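Local atomic coordinates of lysyl-trna-dependent l-ysyl-phosphatidylgycerol synthase (Bacillus licheniformis, PDB entry 4V36), a protein that catalyses, as a soluble catalytic domain, the transfer of lysine from lysyl-tRNA to phosphatidylglycerol, a membrane-lipid modification linked to bacterial resistance. Residues N29-L34 / F94-R99; Y44-N49 / F74-K79; A55-R60 / T327-R332; A134-I139 / K299-P304; L162-Q167 / G204-F209. All coordinates share one frame; numbering follows the deposited sequence.

Contacts 1, 3 and 5 all reach the same long mixed sheet. Contact 1 lies near the middle of the chain, about 16 Å, centre to centre, from both contact 2 and contact 3, and it touches contact 3 where Tyr95 OH meets Ile330 CD1 at 3.8 Å. Contacts 4 and 5 have centres about 26 Å apart, and both lie across the chain's centre from contact 2, whose centre is about 41 Å from that of contact 5. Contact 3 is likewise opposite contact 4. The bound lysine amide lies closest to contact 5, about 7 Å from the side chain of Phe209, whereas Leu31 of contact 1 is about 11 Å away and Leu329 of contact 3 about 14 Å.

Contact 1: N29-L34 / F94-R99; sequences NALSHL and FYQIER
A G1 beta bulge in strand 91-97 of the mixed sheet supplies Gln96, and Leu31 of the loop after helix 16-25 packs on it. Gln96 and Ile97 together face Tyr310 of the neighbouring strand, and Gln96 takes the positive phi (60°) of the bulge's first position. The two side chains cross at roughly a right angle. Leu31 CD1 rests 3.9 Å from Gln96 CB, while Leu31 CD2 comes 4.0 Å from Gln96 OE1. Gln96 O lies 3.9 Å from Leu31 CD1 and is hydrogen-bonded by Lys309 NZ. While CB and OE1 meet the leucine, Gln96 CG sits 3.5 Å above the Tyr95 ring plane, offset toward the rim. Polar bonds inside the loop help set its shape. Ser32 OG, also bonded to Ser68 OG, accepts Asn29 N at 2.6 Å. An Asx turn presents Leu31: its N donates to Asn29 OD1 at 2.8 Å, the donor tilted 33° from the carbonyl plane.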
# COMPACT_ATOMS: atom_id res chain seq x y z
N ASN A 29 -4.34 6.46 8.15
CA ASN A 29 -3.39 5.37 8.33
C ASN A 29 -2.57 5.12 7.06
O ASN A 29 -2.37 6.02 6.25
CB ASN A 29 -4.10 4.09 8.76
CG ASN A 29 -5.15 3.64 7.76
OD1 ASN A 29 -4.84 2.95 6.78
ND2 ASN A 29 -6.40 4.01 8.00
N ALA A 30 -2.11 3.88 6.89
CA ALA A 30 -1.23 3.54 5.78
C ALA A 30 -1.97 3.41 4.45
O ALA A 30 -1.40 3.65 3.39
CB ALA A 30 -0.49 2.25 6.09
N LEU A 31 -3.24 3.03 4.52
CA LEU A 31 -4.02 2.76 3.31
C LEU A 31 -5.05 3.85 3.03
O LEU A 31 -5.88 3.71 2.13
CB LEU A 31 -4.71 1.41 3.43
CG LEU A 31 -3.81 0.22 3.77
CD1 LEU A 31 -4.64 -1.00 4.14
CD2 LEU A 31 -2.87 -0.09 2.62
N SER A 32 -4.98 4.94 3.79
CA SER A 32 -5.96 6.02 3.68
C SER A 32 -5.87 6.75 2.35
O SER A 32 -6.89 7.13 1.77
CB SER A 32 -5.77 7.02 4.83
OG SER A 32 -5.95 6.39 6.09
N HIS A 33 -4.65 6.94 1.85
CA HIS A 33 -4.43 7.69 0.62
C HIS A 33 -5.01 6.99 -0.59
O HIS A 33 -5.30 7.62 -1.61
CB HIS A 33 -2.93 7.95 0.42
CG HIS A 33 -2.63 8.94 -0.66
ND1 HIS A 33 -2.12 8.58 -1.89
CD2 HIS A 33 -2.78 10.29 -0.70
CE1 HIS A 33 -1.96 9.66 -2.63
NE2 HIS A 33 -2.35 10.71 -1.93
N LEU A 34 -5.20 5.67 -0.49
CA LEU A 34 -5.73 4.89 -1.59
C LEU A 34 -7.20 5.21 -1.89
O LEU A 34 -7.75 4.77 -2.90
CB LEU A 34 -5.59 3.39 -1.30
CG LEU A 34 -4.15 2.87 -1.32
CD1 LEU A 34 -4.10 1.40 -0.98
CD2 LEU A 34 -3.52 3.14 -2.68
N PHE A 94 -12.41 -7.66 6.63
CA PHE A 94 -11.42 -6.61 6.84
C PHE A 94 -10.06 -7.04 6.31
O PHE A 94 -9.53 -8.08 6.70
CB PHE A 94 -11.33 -6.24 8.32
CG PHE A 94 -12.59 -5.64 8.88
CD1 PHE A 94 -13.58 -6.45 9.41
CD2 PHE A 94 -12.79 -4.27 8.87
CE1 PHE A 94 -14.74 -5.91 9.92
CE2 PHE A 94 -13.95 -3.72 9.38
CZ PHE A 94 -14.93 -4.54 9.91
N TYR A 95 -9.49 -6.24 5.41
CA TYR A 95 -8.25 -6.60 4.74
C TYR A 95 -7.09 -5.70 5.14
O TYR A 95 -7.19 -4.48 5.08
CB TYR A 95 -8.45 -6.57 3.23
CG TYR A 95 -7.20 -6.85 2.43
CD1 TYR A 95 -6.60 -8.10 2.46
CD2 TYR A 95 -6.63 -5.86 1.64
CE1 TYR A 95 -5.46 -8.36 1.73
CE2 TYR A 95 -5.48 -6.11 0.91
CZ TYR A 95 -4.90 -7.36 0.95
OH TYR A 95 -3.76 -7.61 0.22
N GLN A 96 -5.99 -6.33 5.55
CA GLN A 96 -4.77 -5.64 5.98
C GLN A 96 -4.99 -4.72 7.18
O GLN A 96 -4.71 -3.53 7.12
CB GLN A 96 -4.15 -4.84 4.83
CG GLN A 96 -3.49 -5.70 3.77
CD GLN A 96 -2.53 -4.91 2.90
OE1 GLN A 96 -1.99 -3.89 3.32
NE2 GLN A 96 -2.32 -5.38 1.67
N ILE A 97 -5.48 -5.29 8.28
CA ILE A 97 -5.55 -4.58 9.55
C ILE A 97 -4.29 -4.89 10.35
O ILE A 97 -3.51 -5.77 9.97
CB ILE A 97 -6.79 -4.96 10.37
CG1 ILE A 97 -6.66 -6.39 10.90
CG2 ILE A 97 -8.05 -4.80 9.53
CD1 ILE A 97 -7.79 -6.80 11.82
N GLU A 98 -4.09 -4.17 11.45
CA GLU A 98 -2.90 -4.37 12.27
C GLU A 98 -3.25 -5.04 13.59
O GLU A 98 -4.40 -5.03 14.02
CB GLU A 98 -2.19 -3.04 12.50
CG GLU A 98 -1.72 -2.36 11.22
CD GLU A 98 -0.95 -1.09 11.47
OE1 GLU A 98 -0.55 -0.85 12.63
OE2 GLU A 98 -0.73 -0.33 10.51
N ARG A 99 -2.24 -5.62 14.24
CA ARG A 99 -2.45 -6.42 15.44
C ARG A 99 -3.00 -5.62 16.62
O ARG A 99 -3.85 -6.12 17.37
CB ARG A 99 -1.13 -7.09 15.86
CG ARG A 99 -1.18 -7.77 17.22
CD ARG A 99 0.01 -8.70 17.42
NE ARG A 99 -0.05 -9.87 16.55
CZ ARG A 99 -0.75 -10.96 16.82
NH1 ARG A 99 -1.46 -11.04 17.94
NH2 ARG A 99 -0.75 -11.98 15.97

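Contact 2: Y44-N49 / F74-K79; sequences YSSDGN and FPLVIK
Ser45 faces Val77 with its CB, which lies 3.7 Å from Val77 CB and 4.0 Å from Val77 CG2; the backbones are close here, with the two CA atoms 4.8 Å apart. One bond further out, Ser45 OG sits between its own backbone N and carbonyl carbon (chi1 58°), a turn that folds it back over its loop. There it is hydrogen-bonded to Ala50 N and takes a weak bond from Gly48 N, while Ser45 O receives the firmer one from Gly48 N at 3.0 Å. Residues 44-49 thus form the tight connection of the hairpin between strands 41-44 and 50-57, and helix 74-87 against it is the crossover helix of a beta-alpha-beta unit joining the parallel neighbours 60-69 and 91-97. Val77 continues inward onto Ala50, Ile52 and Pro67. Nearer the exposed side of the loop, Leu76 CD2 touches Asp47 CB at 3.6 Å and lies 4.2 Å from Ser46 OG. The polar tips turn elsewhere: Ser46 OG bonds Glu80 OE2, and Asp47 OD2 bonds Ser73 OG.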
# COMPACT_ATOMS: atom_id res chain seq x y z
N TYR A 44 -18.65 7.14 6.67
CA TYR A 44 -18.31 8.02 7.79
C TYR A 44 -19.19 7.73 8.99
O TYR A 44 -20.39 7.47 8.84
CB TYR A 44 -18.44 9.49 7.38
CG TYR A 44 -17.40 9.94 6.37
CD1 TYR A 44 -16.18 10.45 6.79
CD2 TYR A 44 -17.65 9.86 5.01
CE1 TYR A 44 -15.23 10.86 5.87
CE2 TYR A 44 -16.70 10.27 4.09
CZ TYR A 44 -15.50 10.77 4.52
OH TYR A 44 -14.55 11.18 3.61
N SER A 45 -18.61 7.76 10.18
CA SER A 45 -19.36 7.54 11.40
C SER A 45 -20.26 8.72 11.70
O SER A 45 -20.04 9.82 11.19
CB SER A 45 -18.41 7.29 12.58
OG SER A 45 -17.53 8.38 12.76
N SER A 46 -21.28 8.50 12.52
CA SER A 46 -22.21 9.56 12.90
C SER A 46 -21.48 10.64 13.69
O SER A 46 -21.87 11.81 13.68
CB SER A 46 -23.36 8.99 13.72
OG SER A 46 -22.89 8.32 14.88
N ASP A 47 -20.41 10.25 14.38
CA ASP A 47 -19.58 11.18 15.13
C ASP A 47 -18.83 12.12 14.18
O ASP A 47 -18.55 13.26 14.52
CB ASP A 47 -18.59 10.42 16.01
CG ASP A 47 -17.76 11.33 16.88
OD1 ASP A 47 -18.25 12.42 17.25
OD2 ASP A 47 -16.61 10.97 17.20
N GLY A 48 -18.53 11.62 12.99
CA GLY A 48 -17.83 12.40 11.99
C GLY A 48 -16.33 12.45 12.23
O GLY A 48 -15.63 13.30 11.68
N ASN A 49 -15.84 11.54 13.06
CA ASN A 49 -14.42 11.50 13.41
C ASN A 49 -13.71 10.27 12.85
O ASN A 49 -12.48 10.19 12.90
CB ASN A 49 -14.25 11.54 14.93
CG ASN A 49 -14.76 12.83 15.54
OD1 ASN A 49 -15.54 13.56 14.93
ND2 ASN A 49 -14.31 13.12 16.76
N PHE A 74 -13.19 4.72 16.68
CA PHE A 74 -13.06 3.47 15.93
C PHE A 74 -14.07 2.40 16.35
O PHE A 74 -14.64 1.73 15.49
CB PHE A 74 -11.64 2.91 16.05
CG PHE A 74 -10.62 3.63 15.20
CD1 PHE A 74 -10.98 4.75 14.47
CD2 PHE A 74 -9.32 3.17 15.12
CE1 PHE A 74 -10.04 5.41 13.69
CE2 PHE A 74 -8.38 3.82 14.34
CZ PHE A 74 -8.75 4.95 13.63
N PRO A 75 -14.30 2.20 17.67
CA PRO A 75 -15.34 1.23 18.01
C PRO A 75 -16.72 1.64 17.51
O PRO A 75 -17.54 0.78 17.19
CB PRO A 75 -15.31 1.20 19.54
CG PRO A 75 -13.94 1.63 19.90
CD PRO A 75 -13.58 2.66 18.87
N LEU A 76 -16.97 2.94 17.43
CA LEU A 76 -18.26 3.45 17.00
C LEU A 76 -18.51 3.20 15.51
O LEU A 76 -19.58 2.73 15.13
CB LEU A 76 -18.37 4.95 17.29
CG LEU A 76 -19.65 5.64 16.83
CD1 LEU A 76 -20.87 4.98 17.45
CD2 LEU A 76 -19.62 7.12 17.16
N VAL A 77 -17.52 3.51 14.68
CA VAL A 77 -17.67 3.38 13.23
C VAL A 77 -17.75 1.91 12.81
O VAL A 77 -18.48 1.56 11.88
CB VAL A 77 -16.52 4.09 12.47
CG1 VAL A 77 -15.17 3.48 12.82
CG2 VAL A 77 -16.76 4.05 10.97
N ILE A 78 -17.02 1.05 13.52
CA ILE A 78 -17.06 -0.38 13.24
C ILE A 78 -18.42 -0.95 13.62
O ILE A 78 -18.98 -1.78 12.92
CB ILE A 78 -15.94 -1.13 13.99
CG1 ILE A 78 -14.57 -0.69 13.46
CG2 ILE A 78 -16.10 -2.63 13.84
CD1 ILE A 78 -13.41 -1.31 14.20
N LYS A 79 -18.95 -0.47 14.75
CA LYS A 79 -20.26 -0.89 15.23
C LYS A 79 -21.36 -0.49 14.25
O LYS A 79 -22.23 -1.30 13.92
CB LYS A 79 -20.53 -0.29 16.61
CG LYS A 79 -21.86 -0.69 17.22
CD LYS A 79 -22.02 -0.08 18.60
CE LYS A 79 -23.34 -0.48 19.24
NZ LYS A 79 -23.50 0.13 20.59

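Contact 3: A55-R60 / T327-R332; sequences AKVGQR and TRLIGR
Val57 N donates to Arg60 O at 2.7 Å, and Arg60 N returns a bond to Val57 O at 3.0 Å, closing the end of a hairpin whose Val57 packs on Leu329. The turn is type II', with Gly58 in the position that needs positive phi. Lys56 reaches forward to the turn, where NZ donates to Gly58 O at 2.7 Å. Strands 50-57 and 60-69 run antiparallel in the mixed sheet on these bonds, and helix 319-330 lies across the face that carries Ala55 and Val57. Leu329 has CG anti to its backbone N (chi1 175°), which carries the fork down to the strand: CD1 and CD2 both face Ala55 CB, each 3.9 Å from it. Leu329 CD1 also approaches Val57 CG2, more loosely, at 4.3 Å. Val62 of the partner strand touches the same leucine. Just past the leucine the helix stops in a Schellman motif, Arg332 N bonding Leu329 O at 3.0 Å, with Arg332 as its positive-phi C-prime residue.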
# COMPACT_ATOMS: atom_id res chain seq x y z
N ALA A 55 -15.12 -1.98 -0.45
CA ALA A 55 -15.63 -2.31 -1.77
C ALA A 55 -16.64 -3.43 -1.66
O ALA A 55 -16.53 -4.30 -0.79
CB ALA A 55 -14.49 -2.70 -2.71
N LYS A 56 -17.64 -3.42 -2.54
CA LYS A 56 -18.71 -4.41 -2.49
C LYS A 56 -18.47 -5.53 -3.50
O LYS A 56 -18.22 -5.28 -4.67
CB LYS A 56 -20.06 -3.74 -2.75
CG LYS A 56 -21.25 -4.69 -2.68
CD LYS A 56 -22.56 -3.93 -2.89
CE LYS A 56 -23.75 -4.88 -2.90
NZ LYS A 56 -23.66 -5.87 -4.01
N VAL A 57 -18.54 -6.77 -3.02
CA VAL A 57 -18.41 -7.94 -3.87
C VAL A 57 -19.57 -8.90 -3.62
O VAL A 57 -19.52 -9.72 -2.70
CB VAL A 57 -17.08 -8.68 -3.64
CG1 VAL A 57 -16.96 -9.87 -4.59
CG2 VAL A 57 -15.90 -7.74 -3.83
N GLY A 58 -20.61 -8.79 -4.44
CA GLY A 58 -21.81 -9.59 -4.25
C GLY A 58 -22.50 -9.24 -2.95
O GLY A 58 -22.88 -8.09 -2.73
N GLN A 59 -22.64 -10.23 -2.07
CA GLN A 59 -23.24 -10.00 -0.76
C GLN A 59 -22.15 -9.88 0.30
O GLN A 59 -22.41 -10.11 1.49
CB GLN A 59 -24.21 -11.13 -0.40
CG GLN A 59 -25.46 -11.18 -1.26
CD GLN A 59 -25.22 -11.77 -2.64
OE1 GLN A 59 -24.41 -12.69 -2.80
NE2 GLN A 59 -25.91 -11.24 -3.64
N ARG A 60 -20.94 -9.53 -0.12
CA ARG A 60 -19.81 -9.43 0.80
C ARG A 60 -19.06 -8.11 0.64
O ARG A 60 -18.70 -7.72 -0.48
CB ARG A 60 -18.86 -10.61 0.61
CG ARG A 60 -19.53 -11.97 0.76
CD ARG A 60 -18.54 -13.11 0.64
NE ARG A 60 -19.22 -14.40 0.61
CZ ARG A 60 -18.60 -15.58 0.68
NH1 ARG A 60 -17.28 -15.63 0.79
NH2 ARG A 60 -19.31 -16.70 0.65
N THR A 327 -8.32 -11.21 -3.82
CA THR A 327 -7.33 -11.24 -4.89
C THR A 327 -7.92 -10.74 -6.20
O THR A 327 -7.30 -9.94 -6.90
CB THR A 327 -6.77 -12.66 -5.09
OG1 THR A 327 -6.11 -13.10 -3.90
CG2 THR A 327 -5.77 -12.68 -6.24
N ARG A 328 -9.12 -11.20 -6.52
CA ARG A 328 -9.80 -10.76 -7.74
C ARG A 328 -10.22 -9.30 -7.64
O ARG A 328 -10.25 -8.59 -8.64
CB ARG A 328 -11.02 -11.64 -8.03
CG ARG A 328 -10.67 -13.02 -8.56
CD ARG A 328 -11.91 -13.86 -8.79
NE ARG A 328 -12.81 -13.29 -9.79
CZ ARG A 328 -12.72 -13.53 -11.10
NH1 ARG A 328 -11.78 -14.34 -11.57
NH2 ARG A 328 -13.58 -12.97 -11.94
N LEU A 329 -10.53 -8.86 -6.43
CA LEU A 329 -10.88 -7.46 -6.19
C LEU A 329 -9.69 -6.55 -6.48
O LEU A 329 -9.84 -5.48 -7.06
CB LEU A 329 -11.35 -7.26 -4.75
CG LEU A 329 -11.65 -5.83 -4.32
CD1 LEU A 329 -12.74 -5.22 -5.19
CD2 LEU A 329 -12.04 -5.78 -2.85
N ILE A 330 -8.51 -7.00 -6.08
CA ILE A 330 -7.27 -6.29 -6.39
C ILE A 330 -7.04 -6.31 -7.90
O ILE A 330 -6.47 -5.38 -8.47
CB ILE A 330 -6.07 -6.90 -5.64
CG1 ILE A 330 -6.31 -6.84 -4.13
CG2 ILE A 330 -4.78 -6.19 -6.00
CD1 ILE A 330 -5.24 -7.52 -3.31
N GLY A 331 -7.51 -7.37 -8.55
CA GLY A 331 -7.44 -7.48 -10.00
C GLY A 331 -8.57 -6.74 -10.70
O GLY A 331 -8.77 -6.90 -11.90
N ARG A 332 -9.32 -5.96 -9.93
CA ARG A 332 -10.40 -5.11 -10.43
C ARG A 332 -11.58 -5.90 -11.00
O ARG A 332 -12.17 -5.50 -12.00
CB ARG A 332 -9.86 -4.13 -11.48
CG ARG A 332 -8.66 -3.33 -11.01
CD ARG A 332 -8.90 -1.83 -11.09
NE ARG A 332 -8.84 -1.32 -12.46
CZ ARG A 332 -9.18 -0.09 -12.82
NH1 ARG A 332 -9.63 0.76 -11.91
NH2 ARG A 332 -9.09 0.29 -14.08

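Contact 4: A134-I139 / K299-P304; sequences AGLRAI and KEKYKP
The apolar part of the contact is Leu136 of helix 134-145, whose two methyls divide the work. Leu136 CD1 lies 3.9 Å from Tyr302 CE1, meeting the ring obliquely, while Leu136 CD2 packs 3.8 Å from Lys301 CE and 4.1 Å from Tyr302 OH. Ile242 of helix 236-251 also touches the leucine, so it packs where helices 134-145 and 236-251 meet the chain around 301-302. The backbone part is a type I turn from Glu300 to Lys303, with Lys303 N bonded to Glu300 O at 2.9 Å; the turn leads on toward strand 305-313. Lys299 O lies in the plane of the Tyr302 ring, at its edge. The polar part is centred on Asp238, whose OD1 is hydrogen-bonded to Tyr302 OH and salt-bridged by Lys301 NZ. The lysine chain bends at its last torsion (chi4 -62°), bringing NZ also to Phe298 O. Two partners on one carboxylate oxygen probably favour charged Asp238 and Lys301, with the methylene CE left to pack on Leu136.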
# COMPACT_ATOMS: atom_id res chain seq x y z
N ALA A 134 28.26 -3.82 0.73
CA ALA A 134 29.10 -3.56 -0.43
C ALA A 134 28.29 -3.64 -1.72
O ALA A 134 28.64 -3.02 -2.73
CB ALA A 134 30.27 -4.53 -0.47
N GLY A 135 27.21 -4.41 -1.69
CA GLY A 135 26.35 -4.57 -2.84
C GLY A 135 25.55 -3.32 -3.15
O GLY A 135 25.52 -2.85 -4.28
N LEU A 136 24.90 -2.78 -2.12
CA LEU A 136 24.08 -1.58 -2.28
C LEU A 136 24.93 -0.36 -2.60
O LEU A 136 24.52 0.50 -3.39
CB LEU A 136 23.26 -1.33 -1.01
CG LEU A 136 22.20 -2.38 -0.66
CD1 LEU A 136 21.46 -1.98 0.61
CD2 LEU A 136 21.24 -2.57 -1.82
N ARG A 137 26.11 -0.28 -1.99
CA ARG A 137 27.00 0.85 -2.22
C ARG A 137 27.53 0.84 -3.65
O ARG A 137 27.77 1.90 -4.24
CB ARG A 137 28.16 0.83 -1.21
CG ARG A 137 29.06 2.06 -1.28
CD ARG A 137 30.07 2.09 -0.15
NE ARG A 137 30.95 0.92 -0.15
CZ ARG A 137 30.89 -0.06 0.75
NH1 ARG A 137 30.00 -0.01 1.73
NH2 ARG A 137 31.73 -1.08 0.67
N ALA A 138 27.72 -0.35 -4.20
CA ALA A 138 28.18 -0.49 -5.58
C ALA A 138 27.12 0.01 -6.55
O ALA A 138 27.43 0.66 -7.55
CB ALA A 138 28.53 -1.94 -5.88
N ILE A 139 25.86 -0.29 -6.25
CA ILE A 139 24.74 0.14 -7.09
C ILE A 139 24.62 1.66 -7.08
O ILE A 139 24.45 2.28 -8.13
CB ILE A 139 23.41 -0.49 -6.62
CG1 ILE A 139 23.50 -2.01 -6.67
CG2 ILE A 139 22.26 0.02 -7.47
CD1 ILE A 139 22.23 -2.71 -6.25
N LYS A 299 13.49 -6.95 0.57
CA LYS A 299 13.25 -5.94 1.59
C LYS A 299 14.08 -6.21 2.85
O LYS A 299 14.45 -5.29 3.57
CB LYS A 299 11.77 -5.87 1.95
CG LYS A 299 10.85 -5.65 0.77
CD LYS A 299 9.40 -5.49 1.22
CE LYS A 299 8.47 -5.31 0.04
NZ LYS A 299 8.87 -4.15 -0.80
N GLU A 300 14.36 -7.49 3.09
CA GLU A 300 15.04 -7.90 4.32
C GLU A 300 16.48 -7.39 4.39
O GLU A 300 17.00 -7.14 5.47
CB GLU A 300 15.02 -9.43 4.43
CG GLU A 300 14.97 -9.96 5.86
CD GLU A 300 16.30 -9.88 6.57
OE1 GLU A 300 17.35 -9.95 5.89
OE2 GLU A 300 16.31 -9.75 7.82
N LYS A 301 17.10 -7.21 3.23
CA LYS A 301 18.50 -6.79 3.18
C LYS A 301 18.67 -5.33 3.60
O LYS A 301 19.79 -4.84 3.74
CB LYS A 301 19.08 -7.01 1.79
CG LYS A 301 18.52 -6.10 0.71
CD LYS A 301 19.18 -6.37 -0.63
CE LYS A 301 18.70 -5.41 -1.70
NZ LYS A 301 17.24 -5.55 -1.95
N TYR A 302 17.55 -4.63 3.79
CA TYR A 302 17.58 -3.27 4.30
C TYR A 302 17.43 -3.27 5.82
O TYR A 302 17.31 -2.22 6.44
CB TYR A 302 16.48 -2.42 3.65
CG TYR A 302 16.72 -2.14 2.19
CD1 TYR A 302 17.54 -1.09 1.79
CD2 TYR A 302 16.12 -2.91 1.20
CE1 TYR A 302 17.76 -0.82 0.45
CE2 TYR A 302 16.34 -2.65 -0.14
CZ TYR A 302 17.16 -1.60 -0.51
OH TYR A 302 17.38 -1.34 -1.84
N LYS A 303 17.45 -4.47 6.40
CA LYS A 303 17.29 -4.67 7.84
C LYS A 303 16.11 -3.90 8.43
O LYS A 303 16.31 -3.03 9.29
CB LYS A 303 18.58 -4.29 8.57
CG LYS A 303 19.59 -5.42 8.69
CD LYS A 303 20.19 -5.80 7.34
CE LYS A 303 21.08 -7.02 7.46
NZ LYS A 303 20.32 -8.22 7.94
N PRO A 304 14.88 -4.20 7.98
CA PRO A 304 13.72 -3.44 8.45
C PRO A 304 13.10 -4.03 9.71
O PRO A 304 13.42 -5.16 10.10
CB PRO A 304 12.76 -3.55 7.28
CG PRO A 304 13.02 -4.93 6.74
CD PRO A 304 14.49 -5.21 6.98

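Contact 5: L162-Q167 / G204-F209; sequences LNELRQ and GEIVAF
A helix packed over a sheet face makes this contact: Leu165 and Glu164 of helix 159-173 meet Phe209 and Ile206 of strand 206-213. The short axes pass 8.6 Å apart, nearly perpendicular, with a signed crossing angle of -82°. Leu165 has the main role. Its CB sits over the centre of the Phe209 ring, 4.2 Å above the plane, and its CD2 drops to the root of the same side chain, 3.7 Å from Phe209 CB. At the ring's outer part, Leu165 O approaches Phe209 CE1 at 3.3 Å. The ring gets there because Phe209 CG stands between the backbone N and the carbonyl carbon (chi1 74°). This helix-on-sheet layer is consistent with the GNAT-like acyltransferase fold of the family. A classic beta bulge lies just before Phe209, where Val207 and Ala208 both face Leu199 of strand 196-200; Ile206 and Phe209, at its two ends, both point toward the helix. Leu165 CD2 spans them, reaching Ile206 CG2 at 4.3 Å. Further out, the extended Glu164 chain crosses Ile206 at about a right angle and lays OE1 3.3 Å from Ile206 CD1. Phe209 also packs on Val168 and Ser169 of the helix, which leads on to Trp172 of the lysine amide pocket, and its backbone is hydrogen-bonded with Arg227, another pocket residue. The ligand lies about 7 Å from the Phe209 side chain.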
# COMPACT_ATOMS: atom_id res chain seq x y z
N LEU A 162 3.13 14.55 -17.09
CA LEU A 162 2.35 13.33 -16.93
C LEU A 162 2.52 12.40 -18.13
O LEU A 162 2.56 11.18 -17.97
CB LEU A 162 0.87 13.67 -16.74
CG LEU A 162 0.52 14.43 -15.46
CD1 LEU A 162 -0.96 14.74 -15.40
CD2 LEU A 162 0.97 13.65 -14.24
N ASN A 163 2.64 12.98 -19.32
CA ASN A 163 2.89 12.19 -20.53
C ASN A 163 4.20 11.42 -20.43
O ASN A 163 4.27 10.26 -20.85
CB ASN A 163 2.91 13.09 -21.76
CG ASN A 163 1.52 13.50 -22.21
OD1 ASN A 163 0.53 12.85 -21.86
ND2 ASN A 163 1.44 14.57 -22.99
N GLU A 164 5.22 12.06 -19.88
CA GLU A 164 6.52 11.42 -19.72
C GLU A 164 6.46 10.31 -18.68
O GLU A 164 7.17 9.31 -18.78
CB GLU A 164 7.58 12.46 -19.32
CG GLU A 164 7.85 13.50 -20.39
CD GLU A 164 8.77 14.61 -19.92
OE1 GLU A 164 9.20 14.57 -18.75
OE2 GLU A 164 9.07 15.52 -20.72
N LEU A 165 5.60 10.48 -17.68
CA LEU A 165 5.41 9.46 -16.66
C LEU A 165 4.61 8.29 -17.22
O LEU A 165 4.86 7.13 -16.87
CB LEU A 165 4.70 10.03 -15.43
CG LEU A 165 5.40 11.16 -14.68
CD1 LEU A 165 4.63 11.51 -13.42
CD2 LEU A 165 6.83 10.79 -14.35
N ARG A 166 3.66 8.59 -18.10
CA ARG A 166 2.82 7.56 -18.70
C ARG A 166 3.63 6.65 -19.61
O ARG A 166 3.44 5.43 -19.62
CB ARG A 166 1.66 8.19 -19.48
CG ARG A 166 0.75 7.16 -20.14
CD ARG A 166 -0.42 7.83 -20.85
NE ARG A 166 -1.31 8.53 -19.92
CZ ARG A 166 -2.26 7.94 -19.20
NH1 ARG A 166 -2.45 6.63 -19.29
NH2 ARG A 166 -3.02 8.66 -18.39
N GLN A 167 4.54 7.25 -20.37
CA GLN A 167 5.42 6.49 -21.26
C GLN A 167 6.27 5.50 -20.46
O GLN A 167 6.46 4.36 -20.87
CB GLN A 167 6.32 7.43 -22.06
CG GLN A 167 5.57 8.30 -23.06
CD GLN A 167 6.45 9.34 -23.72
OE1 GLN A 167 7.64 9.44 -23.42
NE2 GLN A 167 5.87 10.12 -24.62
N GLY A 204 18.64 14.14 -19.14
CA GLY A 204 17.46 14.70 -18.51
C GLY A 204 16.21 13.89 -18.80
O GLY A 204 15.09 14.37 -18.62
N GLU A 205 16.40 12.66 -19.26
CA GLU A 205 15.27 11.79 -19.58
C GLU A 205 14.81 11.00 -18.37
O GLU A 205 15.60 10.29 -17.74
CB GLU A 205 15.64 10.83 -20.72
CG GLU A 205 14.49 9.94 -21.15
CD GLU A 205 14.90 8.92 -22.19
OE1 GLU A 205 16.12 8.79 -22.46
OE2 GLU A 205 14.01 8.24 -22.75
N ILE A 206 13.53 11.13 -18.04
CA ILE A 206 12.94 10.40 -16.93
C ILE A 206 12.89 8.91 -17.22
O ILE A 206 12.23 8.48 -18.17
CB ILE A 206 11.51 10.91 -16.62
CG1 ILE A 206 11.54 12.41 -16.30
CG2 ILE A 206 10.90 10.12 -15.47
CD1 ILE A 206 10.17 12.99 -16.02
N VAL A 207 13.58 8.12 -16.41
CA VAL A 207 13.61 6.67 -16.61
C VAL A 207 12.88 5.92 -15.50
O VAL A 207 12.70 4.71 -15.58
CB VAL A 207 15.06 6.15 -16.69
CG1 VAL A 207 15.82 6.87 -17.79
CG2 VAL A 207 15.76 6.32 -15.35
N ALA A 208 12.47 6.65 -14.46
CA ALA A 208 11.74 6.04 -13.35
C ALA A 208 10.98 7.09 -12.54
O ALA A 208 11.39 8.24 -12.48
CB ALA A 208 12.71 5.28 -12.44
N PHE A 209 9.88 6.68 -11.92
CA PHE A 209 9.13 7.59 -11.06
C PHE A 209 8.43 6.87 -9.91
O PHE A 209 8.10 5.69 -10.01
CB PHE A 209 8.10 8.39 -11.87
CG PHE A 209 6.89 7.60 -12.29
CD1 PHE A 209 6.90 6.88 -13.47
CD2 PHE A 209 5.75 7.58 -11.50
CE1 PHE A 209 5.79 6.16 -13.87
CE2 PHE A 209 4.64 6.86 -11.89
CZ PHE A 209 4.66 6.15 -13.08